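Local coordinates for Serine/threonine-protein kinase PknE (Mycobacterium tuberculosis, PDB 2H34), which transfers phosphate from ATP to serine and threonine residues of proteins, here as the cytoplasmic catalytic domain of a transmembrane kinase without bound nucleotide, at residues D266-R271 and G285-A290; M202-F207 and E278-T283; I165-S168 and F172-L175. One frame throughout, in Å; residues are numbered along the deposited sequence.

Overall arrangement
Contacts 1 and 2 both belong to the helical C-lobe of the kinase and adjoin each other: residues 278-283 of contact 2 lie in the connection between the two helices paired in contact 1, and Tyr281 from that connection touches Val268 and Ala290. Contact 3 stands apart, about 21 Å and 24 Å from them between centres, in the small sheet near the cleft between the lobes. Contact 1 is buried, with only apolar side chains meeting, whereas contact 2, partly buried, rests on one ion pair between two loops distant in sequence. Contact 3, also partly buried and nearest the centre of the chain, is a local hairpin held by backbone hydrogen bonds.

Contact 1: D266-R271 and G285-A290; sequences DAVIAR and GDLSAA
Leu287, near the start of helix 284-293, opens the contact with Val268 of helix 264-272. Its CG lies anti to the backbone N (chi1 -157°), which carries the branched end of the side chain toward the facing helix, where CD2 meets Val268 CG1 at 4.0 Å. The two side chains cross at about a right angle, each offering a single methyl group. The Leu287 side chain also touches Leu221, Thr222 and Leu225 of helix 217-230. One turn further along, Ala290 points its CB at the same valine and comes within 3.6 Å of Val268 CG2. The backbones are also nearest at this pair, with 6.3 Å between the CA atoms of Val268 and Ala290. The carbonyl oxygen of Ala290 lies 3.6 Å from the same CG2, a van der Waals approach. Val268 thus splits its two branches, CG1 to Leu287 and CG2 to Ala290, and reaches two successive turns of the second helix. Tyr281, from the connection between the helices, packs on both Val268 and Ala290 and fills in beside them. No hydrogen bond or charge links the two segments. The small interface, 124 Å² with both sides summed, suggests that the pairing rests on Val268 together with Tyr281 beside it and helix 217-230 beside Leu287, within the C-lobe.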
ATOM      1  N   ASP A 266      -0.684   8.321  20.537  1.00 74.24           N
ATOM      2  CA  ASP A 266      -0.531   7.003  21.177  1.00 73.98           C
ATOM      3  C   ASP A 266      -1.867   6.262  21.218  1.00 73.57           C
ATOM      4  O   ASP A 266      -1.930   5.050  21.008  1.00 73.24           O
ATOM      5  CB  ASP A 266       0.034   7.112  22.596  1.00 73.81           C
ATOM      6  CG  ASP A 266       1.191   8.071  22.698  1.00 74.00           C
ATOM      7  OD1 ASP A 266       2.039   8.116  21.783  1.00 74.82           O
ATOM      8  OD2 ASP A 266       1.251   8.793  23.710  1.00 74.35           O
ATOM      9  N   ALA A 267      -2.932   7.010  21.487  1.00 73.25           N
ATOM     10  CA  ALA A 267      -4.271   6.453  21.496  1.00 72.88           C
ATOM     11  C   ALA A 267      -4.616   5.933  20.106  1.00 72.58           C
ATOM     12  O   ALA A 267      -4.984   4.766  19.949  1.00 72.65           O
ATOM     13  CB  ALA A 267      -5.285   7.497  21.971  1.00 72.92           C
ATOM     14  N   VAL A 268      -4.452   6.783  19.094  1.00 72.02           N
ATOM     15  CA  VAL A 268      -4.684   6.349  17.719  1.00 71.68           C
ATOM     16  C   VAL A 268      -3.929   5.057  17.364  1.00 71.43           C
ATOM     17  O   VAL A 268      -4.533   4.091  16.901  1.00 71.01           O
ATOM     18  CB  VAL A 268      -4.384   7.454  16.700  1.00 71.51           C
ATOM     19  CG1 VAL A 268      -4.403   6.884  15.287  1.00 71.08           C
ATOM     20  CG2 VAL A 268      -5.404   8.554  16.824  1.00 71.42           C
ATOM     21  N   ILE A 269      -2.624   5.035  17.612  1.00 71.48           N
ATOM     22  CA  ILE A 269      -1.830   3.850  17.308  1.00 71.83           C
ATOM     23  C   ILE A 269      -2.283   2.656  18.124  1.00 71.87           C
ATOM     24  O   ILE A 269      -2.391   1.554  17.591  1.00 71.98           O
ATOM     25  CB  ILE A 269      -0.306   4.099  17.434  1.00 71.94           C
ATOM     26  CG1 ILE A 269       0.179   4.886  16.218  1.00 72.44           C
ATOM     27  CG2 ILE A 269       0.474   2.797  17.456  1.00 70.95           C
ATOM     28  CD1 ILE A 269       0.258   6.351  16.443  1.00 73.36           C
ATOM     29  N   ALA A 270      -2.589   2.889  19.398  1.00 72.17           N
ATOM     30  CA  ALA A 270      -3.050   1.825  20.288  1.00 72.44           C
ATOM     31  C   ALA A 270      -4.303   1.186  19.724  1.00 72.51           C
ATOM     32  O   ALA A 270      -4.419  -0.032  19.680  1.00 72.54           O
ATOM     33  CB  ALA A 270      -3.316   2.365  21.680  1.00 72.39           C
ATOM     34  N   ARG A 271      -5.235   2.019  19.284  1.00 72.70           N
ATOM     35  CA  ARG A 271      -6.473   1.527  18.714  1.00 73.18           C
ATOM     36  C   ARG A 271      -6.223   0.876  17.362  1.00 73.75           C
ATOM     37  O   ARG A 271      -6.791  -0.169  17.056  1.00 73.57           O
ATOM     38  CB  ARG A 271      -7.493   2.659  18.588  1.00 73.01           C
ATOM     39  CG  ARG A 271      -8.838   2.198  18.088  1.00 72.95           C
ATOM     40  CD  ARG A 271      -9.993   2.930  18.762  1.00 74.34           C
ATOM     41  NE  ARG A 271     -11.231   2.212  18.494  1.00 74.16           N
ATOM     42  CZ  ARG A 271     -11.769   1.314  19.310  1.00 74.09           C
ATOM     43  NH1 ARG A 271     -11.205   1.046  20.479  1.00 74.04           N
ATOM     44  NH2 ARG A 271     -12.876   0.681  18.951  1.00 74.72           N
ATOM     45  N   GLY A 285     -10.693   5.050   6.990  1.00 71.89           N
ATOM     46  CA  GLY A 285     -11.301   6.370   7.097  1.00 72.25           C
ATOM     47  C   GLY A 285     -11.352   6.826   8.540  1.00 72.48           C
ATOM     48  O   GLY A 285     -11.013   7.967   8.852  1.00 72.45           O
ATOM     49  N   ASP A 286     -11.744   5.916   9.427  1.00 72.84           N
ATOM     50  CA  ASP A 286     -11.831   6.229  10.848  1.00 73.25           C
ATOM     51  C   ASP A 286     -10.459   6.382  11.464  1.00 73.30           C
ATOM     52  O   ASP A 286     -10.255   7.245  12.323  1.00 73.95           O
ATOM     53  CB  ASP A 286     -12.645   5.181  11.592  1.00 73.33           C
ATOM     54  CG  ASP A 286     -14.099   5.178  11.175  1.00 74.50           C
ATOM     55  OD1 ASP A 286     -14.737   4.117  11.323  1.00 76.47           O
ATOM     56  OD2 ASP A 286     -14.603   6.222  10.690  1.00 75.45           O
ATOM     57  N   LEU A 287      -9.523   5.546  11.025  1.00 72.99           N
ATOM     58  CA  LEU A 287      -8.120   5.744  11.342  1.00 72.75           C
ATOM     59  C   LEU A 287      -7.716   7.167  10.979  1.00 72.77           C
ATOM     60  O   LEU A 287      -7.301   7.945  11.843  1.00 72.55           O
ATOM     61  CB  LEU A 287      -7.275   4.778  10.527  1.00 73.00           C
ATOM     62  CG  LEU A 287      -5.881   4.387  11.015  1.00 73.00           C
ATOM     63  CD1 LEU A 287      -5.157   3.757   9.860  1.00 73.54           C
ATOM     64  CD2 LEU A 287      -5.070   5.538  11.555  1.00 73.02           C
ATOM     65  N   SER A 288      -7.846   7.497   9.691  1.00 72.74           N
ATOM     66  CA  SER A 288      -7.486   8.817   9.187  1.00 72.26           C
ATOM     67  C   SER A 288      -8.102   9.873  10.068  1.00 71.80           C
ATOM     68  O   SER A 288      -7.408  10.771  10.529  1.00 72.16           O
ATOM     69  CB  SER A 288      -7.956   9.019   7.740  1.00 72.54           C
ATOM     70  OG  SER A 288      -7.001   8.545   6.811  1.00 72.41           O
ATOM     71  N   ALA A 289      -9.403   9.750  10.317  1.00 71.12           N
ATOM     72  CA  ALA A 289     -10.119  10.797  11.025  1.00 70.56           C
ATOM     73  C   ALA A 289      -9.461  11.011  12.381  1.00 70.60           C
ATOM     74  O   ALA A 289      -9.119  12.145  12.739  1.00 70.78           O
ATOM     75  CB  ALA A 289     -11.600  10.460  11.158  1.00 69.96           C
ATOM     76  N   ALA A 290      -9.238   9.912  13.100  1.00 70.23           N
ATOM     77  CA  ALA A 290      -8.624   9.957  14.418  1.00 70.11           C
ATOM     78  C   ALA A 290      -7.237  10.569  14.343  1.00 70.10           C
ATOM     79  O   ALA A 290      -6.868  11.390  15.165  1.00 70.03           O
ATOM     80  CB  ALA A 290      -8.555   8.561  15.013  1.00 70.11           C
TER

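Contact 2: M202-F207 and E278-T283; sequences MAPERF and EDRYVT
Glu205 and Arg280 approach from opposite directions and meet as flat groups set almost in one plane, the carboxylate and guanidinium planes only 16° apart. The arginine grips the carboxylate end-on with two nitrogens: NH2 donates to Glu205 OE1 at 2.8 Å and NH1 to Glu205 OE2 at 3.0 Å. Both oxygens accept through their syn lone pairs, and both bonds are nearly straight, with the angle at the hydrogen 165° for the NH2 bond. This bidentate salt bridge fixes the rotation of both groups together. Glu205 gets there by a folded route, its CG lodged between the backbone N and the carbonyl carbon (chi1 64°) and the chain bent again at chi2, whereas Arg280 stretches out and bends chiefly at chi3. Ala203 CB and Pro204 CD approach the guanidinium obliquely, the proline carbon 3.8 Å from Arg280 NH2, and bring aliphatic carbons against the guanidinium beside the ion pair. The third guanidinium nitrogen is also engaged: Arg280 NE bonds to the carbonyl oxygen of Ala274, while NH2 has a weak further bond to that of Lys275. A Glu-Arg pair joining the APE motif at the end of the activation segment to an arginine of the C-lobe is a hallmark of the protein kinase fold, and Ala203, Pro204 and Glu205 are that motif. Tyr219 of helix 217-230 packs on Ala203, Pro204 and Arg280 alike, Ile247 of helix 239-248 touches Pro204, and the arginine's own loop runs from helix 264-272 to helix 284-293.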
HETATM    1  N   MSE A 202       2.323  -6.628   9.692  1.00 84.02           N
HETATM    2  CA  MSE A 202       1.354  -7.717   9.680  1.00 85.36           C
HETATM    3  C   MSE A 202       0.605  -7.938  10.976  1.00 84.96           C
HETATM    4  O   MSE A 202       1.203  -8.184  12.025  1.00 85.11           O
HETATM    5  CB  MSE A 202       2.015  -9.014   9.275  1.00 86.31           C
HETATM    6  CG  MSE A 202       1.877  -9.345   7.824  1.00 91.07           C
HETATM    7 SE   MSE A 202       2.631 -11.126   7.565  1.00105.84          SE
HETATM    8  CE  MSE A 202       3.359 -10.801   5.708  1.00101.38           C
ATOM      9  N   ALA A 203      -0.721  -7.878  10.878  1.00 84.55           N
ATOM     10  CA  ALA A 203      -1.613  -8.202  11.984  1.00 83.68           C
ATOM     11  C   ALA A 203      -1.381  -9.636  12.431  1.00 82.90           C
ATOM     12  O   ALA A 203      -0.980 -10.473  11.626  1.00 82.86           O
ATOM     13  CB  ALA A 203      -3.069  -7.995  11.570  1.00 83.64           C
ATOM     14  N   PRO A 204      -1.619  -9.917  13.721  1.00 82.30           N
ATOM     15  CA  PRO A 204      -1.412 -11.249  14.242  1.00 81.96           C
ATOM     16  C   PRO A 204      -2.347 -12.292  13.631  1.00 81.97           C
ATOM     17  O   PRO A 204      -1.912 -13.404  13.361  1.00 81.59           O
ATOM     18  CB  PRO A 204      -1.690 -11.078  15.732  1.00 81.92           C
ATOM     19  CG  PRO A 204      -1.539  -9.625  15.991  1.00 81.53           C
ATOM     20  CD  PRO A 204      -2.074  -9.000  14.778  1.00 82.19           C
ATOM     21  N   GLU A 205      -3.608 -11.935  13.388  1.00 82.28           N
ATOM     22  CA  GLU A 205      -4.595 -12.917  12.908  1.00 82.72           C
ATOM     23  C   GLU A 205      -4.194 -13.599  11.595  1.00 83.22           C
ATOM     24  O   GLU A 205      -4.761 -14.634  11.219  1.00 83.36           O
ATOM     25  CB  GLU A 205      -5.995 -12.308  12.789  1.00 82.40           C
ATOM     26  CG  GLU A 205      -6.115 -11.188  11.770  1.00 82.35           C
ATOM     27  CD  GLU A 205      -5.870  -9.817  12.372  1.00 81.44           C
ATOM     28  OE1 GLU A 205      -5.141  -9.712  13.382  1.00 82.87           O
ATOM     29  OE2 GLU A 205      -6.413  -8.840  11.840  1.00 79.38           O
ATOM     30  N   ARG A 206      -3.209 -13.018  10.914  1.00 83.68           N
ATOM     31  CA  ARG A 206      -2.727 -13.546   9.646  1.00 84.08           C
ATOM     32  C   ARG A 206      -1.828 -14.778   9.806  1.00 84.01           C
ATOM     33  O   ARG A 206      -1.712 -15.593   8.886  1.00 83.88           O
ATOM     34  CB  ARG A 206      -1.984 -12.458   8.890  1.00 84.19           C
ATOM     35  CG  ARG A 206      -2.824 -11.239   8.585  1.00 86.16           C
ATOM     36  CD  ARG A 206      -2.144 -10.362   7.542  1.00 90.08           C
ATOM     37  NE  ARG A 206      -1.651 -11.153   6.416  1.00 92.44           N
ATOM     38  CZ  ARG A 206      -0.970 -10.670   5.379  1.00 94.35           C
ATOM     39  NH1 ARG A 206      -0.677  -9.369   5.286  1.00 93.78           N
ATOM     40  NH2 ARG A 206      -0.575 -11.507   4.424  1.00 96.00           N
ATOM     41  N   PHE A 207      -1.196 -14.914  10.969  1.00 83.97           N
ATOM     42  CA  PHE A 207      -0.258 -16.020  11.205  1.00 84.00           C
ATOM     43  C   PHE A 207      -0.931 -17.386  11.448  1.00 84.04           C
ATOM     44  O   PHE A 207      -0.342 -18.421  11.135  1.00 84.24           O
ATOM     45  CB  PHE A 207       0.770 -15.666  12.298  1.00 83.77           C
ATOM     46  CG  PHE A 207       1.508 -14.363  12.044  1.00 83.91           C
ATOM     47  CD1 PHE A 207       2.463 -14.267  11.033  1.00 83.99           C
ATOM     48  CD2 PHE A 207       1.235 -13.226  12.807  1.00 83.34           C
ATOM     49  CE1 PHE A 207       3.127 -13.044  10.784  1.00 83.27           C
ATOM     50  CE2 PHE A 207       1.906 -12.018  12.579  1.00 82.04           C
ATOM     51  CZ  PHE A 207       2.851 -11.928  11.565  1.00 82.07           C
ATOM     52  N   GLU A 278     -11.268  -6.643  16.621  1.00 74.73           N
ATOM     53  CA  GLU A 278     -12.520  -5.954  16.895  1.00 74.93           C
ATOM     54  C   GLU A 278     -12.348  -4.716  17.761  1.00 74.68           C
ATOM     55  O   GLU A 278     -13.300  -3.976  17.961  1.00 75.00           O
ATOM     56  CB  GLU A 278     -13.536  -6.910  17.510  1.00 74.94           C
ATOM     57  CG  GLU A 278     -13.878  -8.061  16.585  1.00 76.41           C
ATOM     58  CD  GLU A 278     -14.829  -9.066  17.206  1.00 78.19           C
ATOM     59  OE1 GLU A 278     -14.485  -9.666  18.253  1.00 79.19           O
ATOM     60  OE2 GLU A 278     -15.922  -9.270  16.630  1.00 78.84           O
ATOM     61  N   ASP A 279     -11.137  -4.486  18.262  1.00 74.29           N
ATOM     62  CA  ASP A 279     -10.834  -3.260  19.000  1.00 74.07           C
ATOM     63  C   ASP A 279     -10.283  -2.145  18.141  1.00 73.66           C
ATOM     64  O   ASP A 279     -10.111  -1.034  18.627  1.00 74.06           O
ATOM     65  CB  ASP A 279      -9.847  -3.549  20.107  1.00 73.81           C
ATOM     66  CG  ASP A 279     -10.251  -4.729  20.900  1.00 75.34           C
ATOM     67  OD1 ASP A 279     -11.477  -4.946  20.994  1.00 76.93           O
ATOM     68  OD2 ASP A 279      -9.366  -5.451  21.408  1.00 77.72           O
ATOM     69  N   ARG A 280      -9.987  -2.445  16.881  1.00 72.94           N
ATOM     70  CA  ARG A 280      -9.311  -1.492  16.021  1.00 72.65           C
ATOM     71  C   ARG A 280     -10.366  -0.667  15.329  1.00 72.54           C
ATOM     72  O   ARG A 280     -11.558  -0.916  15.519  1.00 72.73           O
ATOM     73  CB  ARG A 280      -8.449  -2.204  14.981  1.00 72.53           C
ATOM     74  CG  ARG A 280      -7.325  -3.018  15.568  1.00 72.90           C
ATOM     75  CD  ARG A 280      -6.585  -3.738  14.469  1.00 73.72           C
ATOM     76  NE  ARG A 280      -6.022  -5.009  14.917  1.00 73.18           N
ATOM     77  CZ  ARG A 280      -6.002  -6.111  14.171  1.00 73.45           C
ATOM     78  NH1 ARG A 280      -6.530  -6.092  12.954  1.00 75.15           N
ATOM     79  NH2 ARG A 280      -5.460  -7.227  14.636  1.00 72.21           N
ATOM     80  N   TYR A 281      -9.935   0.305  14.527  1.00 71.64           N
ATOM     81  CA  TYR A 281     -10.860   1.060  13.715  1.00 71.12           C
ATOM     82  C   TYR A 281     -11.430   0.131  12.670  1.00 70.67           C
ATOM     83  O   TYR A 281     -10.760  -0.793  12.235  1.00 70.46           O
ATOM     84  CB  TYR A 281     -10.169   2.238  13.051  1.00 71.46           C
ATOM     85  CG  TYR A 281      -9.495   3.195  14.013  1.00 72.43           C
ATOM     86  CD1 TYR A 281      -8.132   3.090  14.293  1.00 73.88           C
ATOM     87  CD2 TYR A 281     -10.210   4.221  14.622  1.00 72.96           C
ATOM     88  CE1 TYR A 281      -7.510   3.973  15.170  1.00 74.28           C
ATOM     89  CE2 TYR A 281      -9.598   5.107  15.491  1.00 73.44           C
ATOM     90  CZ  TYR A 281      -8.257   4.975  15.762  1.00 74.01           C
ATOM     91  OH  TYR A 281      -7.649   5.855  16.614  1.00 74.71           O
ATOM     92  N   VAL A 282     -12.683   0.364  12.305  1.00 70.68           N
ATOM     93  CA  VAL A 282     -13.390  -0.476  11.342  1.00 70.55           C
ATOM     94  C   VAL A 282     -12.997  -0.109   9.909  1.00 70.55           C
ATOM     95  O   VAL A 282     -13.007  -0.958   9.011  1.00 70.19           O
ATOM     96  CB  VAL A 282     -14.913  -0.377  11.567  1.00 70.33           C
ATOM     97  CG1 VAL A 282     -15.701  -1.054  10.445  1.00 69.70           C
ATOM     98  CG2 VAL A 282     -15.247  -1.024  12.891  1.00 71.28           C
ATOM     99  N   THR A 283     -12.649   1.163   9.717  1.00 70.58           N
ATOM    100  CA  THR A 283     -12.128   1.644   8.447  1.00 70.84           C
ATOM    101  C   THR A 283     -10.811   2.423   8.557  1.00 71.18           C
ATOM    102  O   THR A 283     -10.449   2.955   9.612  1.00 71.04           O
ATOM    103  CB  THR A 283     -13.127   2.565   7.723  1.00 70.72           C
ATOM    104  OG1 THR A 283     -13.235   3.798   8.439  1.00 70.32           O
ATOM    105  CG2 THR A 283     -14.482   1.899   7.591  1.00 70.35           C
TER

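Contact 3: I165-S168 and F172-L175; sequences ILVS and FAYL
Leu166 and Tyr174 form the hydrogen-bonded pair at the middle of this antiparallel hairpin, each backbone serving as both donor and acceptor. Leu166 N donates to Tyr174 O at 3.2 Å, and Tyr174 N returns a bond to Leu166 O at 3.0 Å. Nearer the turn, Ser168 N is satisfied by Phe172 O at 2.6 Å. Two CA-H...O contacts supplement these bonds: Ala173 CA approaches Leu166 O at 3.2 Å, and Val167 CA approaches Phe172 O. The outward backbone groups of strand 165-167 are engaged as well, Ile165 with Leu121 and Val167 with Val119, while Leu175 bonds to His95 beyond the other edge. Ser168 OG finds its polar partner outside the hairpin, in the carbonyl oxygen of Asn117. With OG anti to its own carbonyl carbon (chi1 -59°), the hydroxyl lies at the edge of the Tyr174 ring, in its plane and 3.8 Å from CE2. One face of that ring carries Phe172 CE2, offset toward the rim, and Phe172 itself stacks with His95. On the sheet face bearing Ile165, Val167 and Ala173, the methyl of Ala173 lies alongside both Ile165 CG2 and Val167 CG2, 4.3 Å from the latter, and Ile143 of helix 133-152 touches Ile165 and Ala173. The hairpin following the kinase catalytic loop is therefore held mainly by main-chain bonding, with an apolar face turned to the C-lobe helices and with Leu166 and Tyr174 on the other face, against Ile116.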
ATOM      1  N   ILE A 165       3.552   2.760  -1.561  1.00 69.89           N
ATOM      2  CA  ILE A 165       3.039   4.111  -1.431  1.00 68.42           C
ATOM      3  C   ILE A 165       3.944   5.040  -2.244  1.00 68.26           C
ATOM      4  O   ILE A 165       5.150   5.128  -2.002  1.00 68.21           O
ATOM      5  CB  ILE A 165       2.967   4.538   0.052  1.00 67.92           C
ATOM      6  CG1 ILE A 165       1.994   3.641   0.807  1.00 67.49           C
ATOM      7  CG2 ILE A 165       2.532   5.981   0.183  1.00 68.04           C
ATOM      8  CD1 ILE A 165       2.041   3.791   2.320  1.00 67.72           C
ATOM      9  N   LEU A 166       3.343   5.717  -3.214  1.00 68.00           N
ATOM     10  CA  LEU A 166       4.063   6.529  -4.171  1.00 67.87           C
ATOM     11  C   LEU A 166       3.647   7.973  -4.016  1.00 68.10           C
ATOM     12  O   LEU A 166       2.481   8.310  -4.215  1.00 68.51           O
ATOM     13  CB  LEU A 166       3.751   6.048  -5.589  1.00 67.80           C
ATOM     14  CG  LEU A 166       4.554   6.632  -6.763  1.00 67.57           C
ATOM     15  CD1 LEU A 166       6.035   6.255  -6.679  1.00 64.57           C
ATOM     16  CD2 LEU A 166       3.949   6.184  -8.093  1.00 66.24           C
ATOM     17  N   VAL A 167       4.600   8.828  -3.669  1.00 68.15           N
ATOM     18  CA  VAL A 167       4.288  10.218  -3.369  1.00 68.22           C
ATOM     19  C   VAL A 167       4.673  11.105  -4.557  1.00 68.70           C
ATOM     20  O   VAL A 167       5.828  11.141  -4.969  1.00 68.78           O
ATOM     21  CB  VAL A 167       4.958  10.650  -2.050  1.00 67.72           C
ATOM     22  CG1 VAL A 167       4.663  12.079  -1.720  1.00 67.19           C
ATOM     23  CG2 VAL A 167       4.449   9.788  -0.942  1.00 68.30           C
ATOM     24  N   SER A 168       3.686  11.795  -5.115  1.00 68.96           N
ATOM     25  CA  SER A 168       3.893  12.602  -6.303  1.00 69.87           C
ATOM     26  C   SER A 168       4.089  14.066  -5.952  1.00 70.25           C
ATOM     27  O   SER A 168       4.372  14.405  -4.809  1.00 71.00           O
ATOM     28  CB  SER A 168       2.713  12.453  -7.257  1.00 69.75           C
ATOM     29  OG  SER A 168       2.556  11.102  -7.630  1.00 70.84           O
ATOM     30  N   PHE A 172       0.987  14.093  -3.206  1.00 64.30           N
ATOM     31  CA  PHE A 172      -0.138  13.313  -3.661  1.00 63.00           C
ATOM     32  C   PHE A 172       0.271  11.858  -3.701  1.00 63.16           C
ATOM     33  O   PHE A 172       1.233  11.502  -4.373  1.00 63.60           O
ATOM     34  CB  PHE A 172      -0.590  13.758  -5.031  1.00 61.85           C
ATOM     35  CG  PHE A 172      -1.930  13.256  -5.391  1.00 60.28           C
ATOM     36  CD1 PHE A 172      -3.038  14.046  -5.215  1.00 58.48           C
ATOM     37  CD2 PHE A 172      -2.094  11.973  -5.880  1.00 60.66           C
ATOM     38  CE1 PHE A 172      -4.290  13.585  -5.533  1.00 58.81           C
ATOM     39  CE2 PHE A 172      -3.347  11.496  -6.190  1.00 60.32           C
ATOM     40  CZ  PHE A 172      -4.448  12.311  -6.018  1.00 60.50           C
ATOM     41  N   ALA A 173      -0.464  11.013  -2.992  1.00 63.05           N
ATOM     42  CA  ALA A 173      -0.057   9.629  -2.834  1.00 63.40           C
ATOM     43  C   ALA A 173      -1.017   8.635  -3.456  1.00 63.52           C
ATOM     44  O   ALA A 173      -2.217   8.734  -3.273  1.00 63.39           O
ATOM     45  CB  ALA A 173       0.152   9.309  -1.370  1.00 63.57           C
ATOM     46  N   TYR A 174      -0.458   7.665  -4.171  1.00 64.26           N
ATOM     47  CA  TYR A 174      -1.214   6.555  -4.720  1.00 64.93           C
ATOM     48  C   TYR A 174      -0.858   5.258  -4.038  1.00 66.25           C
ATOM     49  O   TYR A 174       0.303   5.010  -3.720  1.00 66.30           O
ATOM     50  CB  TYR A 174      -0.870   6.356  -6.179  1.00 64.64           C
ATOM     51  CG  TYR A 174      -1.310   7.447  -7.076  1.00 63.00           C
ATOM     52  CD1 TYR A 174      -2.586   7.450  -7.595  1.00 62.65           C
ATOM     53  CD2 TYR A 174      -0.436   8.469  -7.437  1.00 62.33           C
ATOM     54  CE1 TYR A 174      -2.996   8.464  -8.443  1.00 63.87           C
ATOM     55  CE2 TYR A 174      -0.831   9.471  -8.285  1.00 61.70           C
ATOM     56  CZ  TYR A 174      -2.109   9.458  -8.780  1.00 62.18           C
ATOM     57  OH  TYR A 174      -2.530  10.448  -9.605  1.00 65.90           O
ATOM     58  N   LEU A 175      -1.858   4.408  -3.864  1.00 67.87           N
ATOM     59  CA  LEU A 175      -1.616   3.033  -3.464  1.00 69.52           C
ATOM     60  C   LEU A 175      -1.340   2.223  -4.725  1.00 70.86           C
ATOM     61  O   LEU A 175      -2.211   2.121  -5.594  1.00 70.50           O
ATOM     62  CB  LEU A 175      -2.829   2.464  -2.710  1.00 68.87           C
ATOM     63  CG  LEU A 175      -2.738   0.979  -2.354  1.00 68.36           C
ATOM     64  CD1 LEU A 175      -1.862   0.761  -1.121  1.00 67.20           C
ATOM     65  CD2 LEU A 175      -4.113   0.367  -2.154  1.00 67.72           C
TER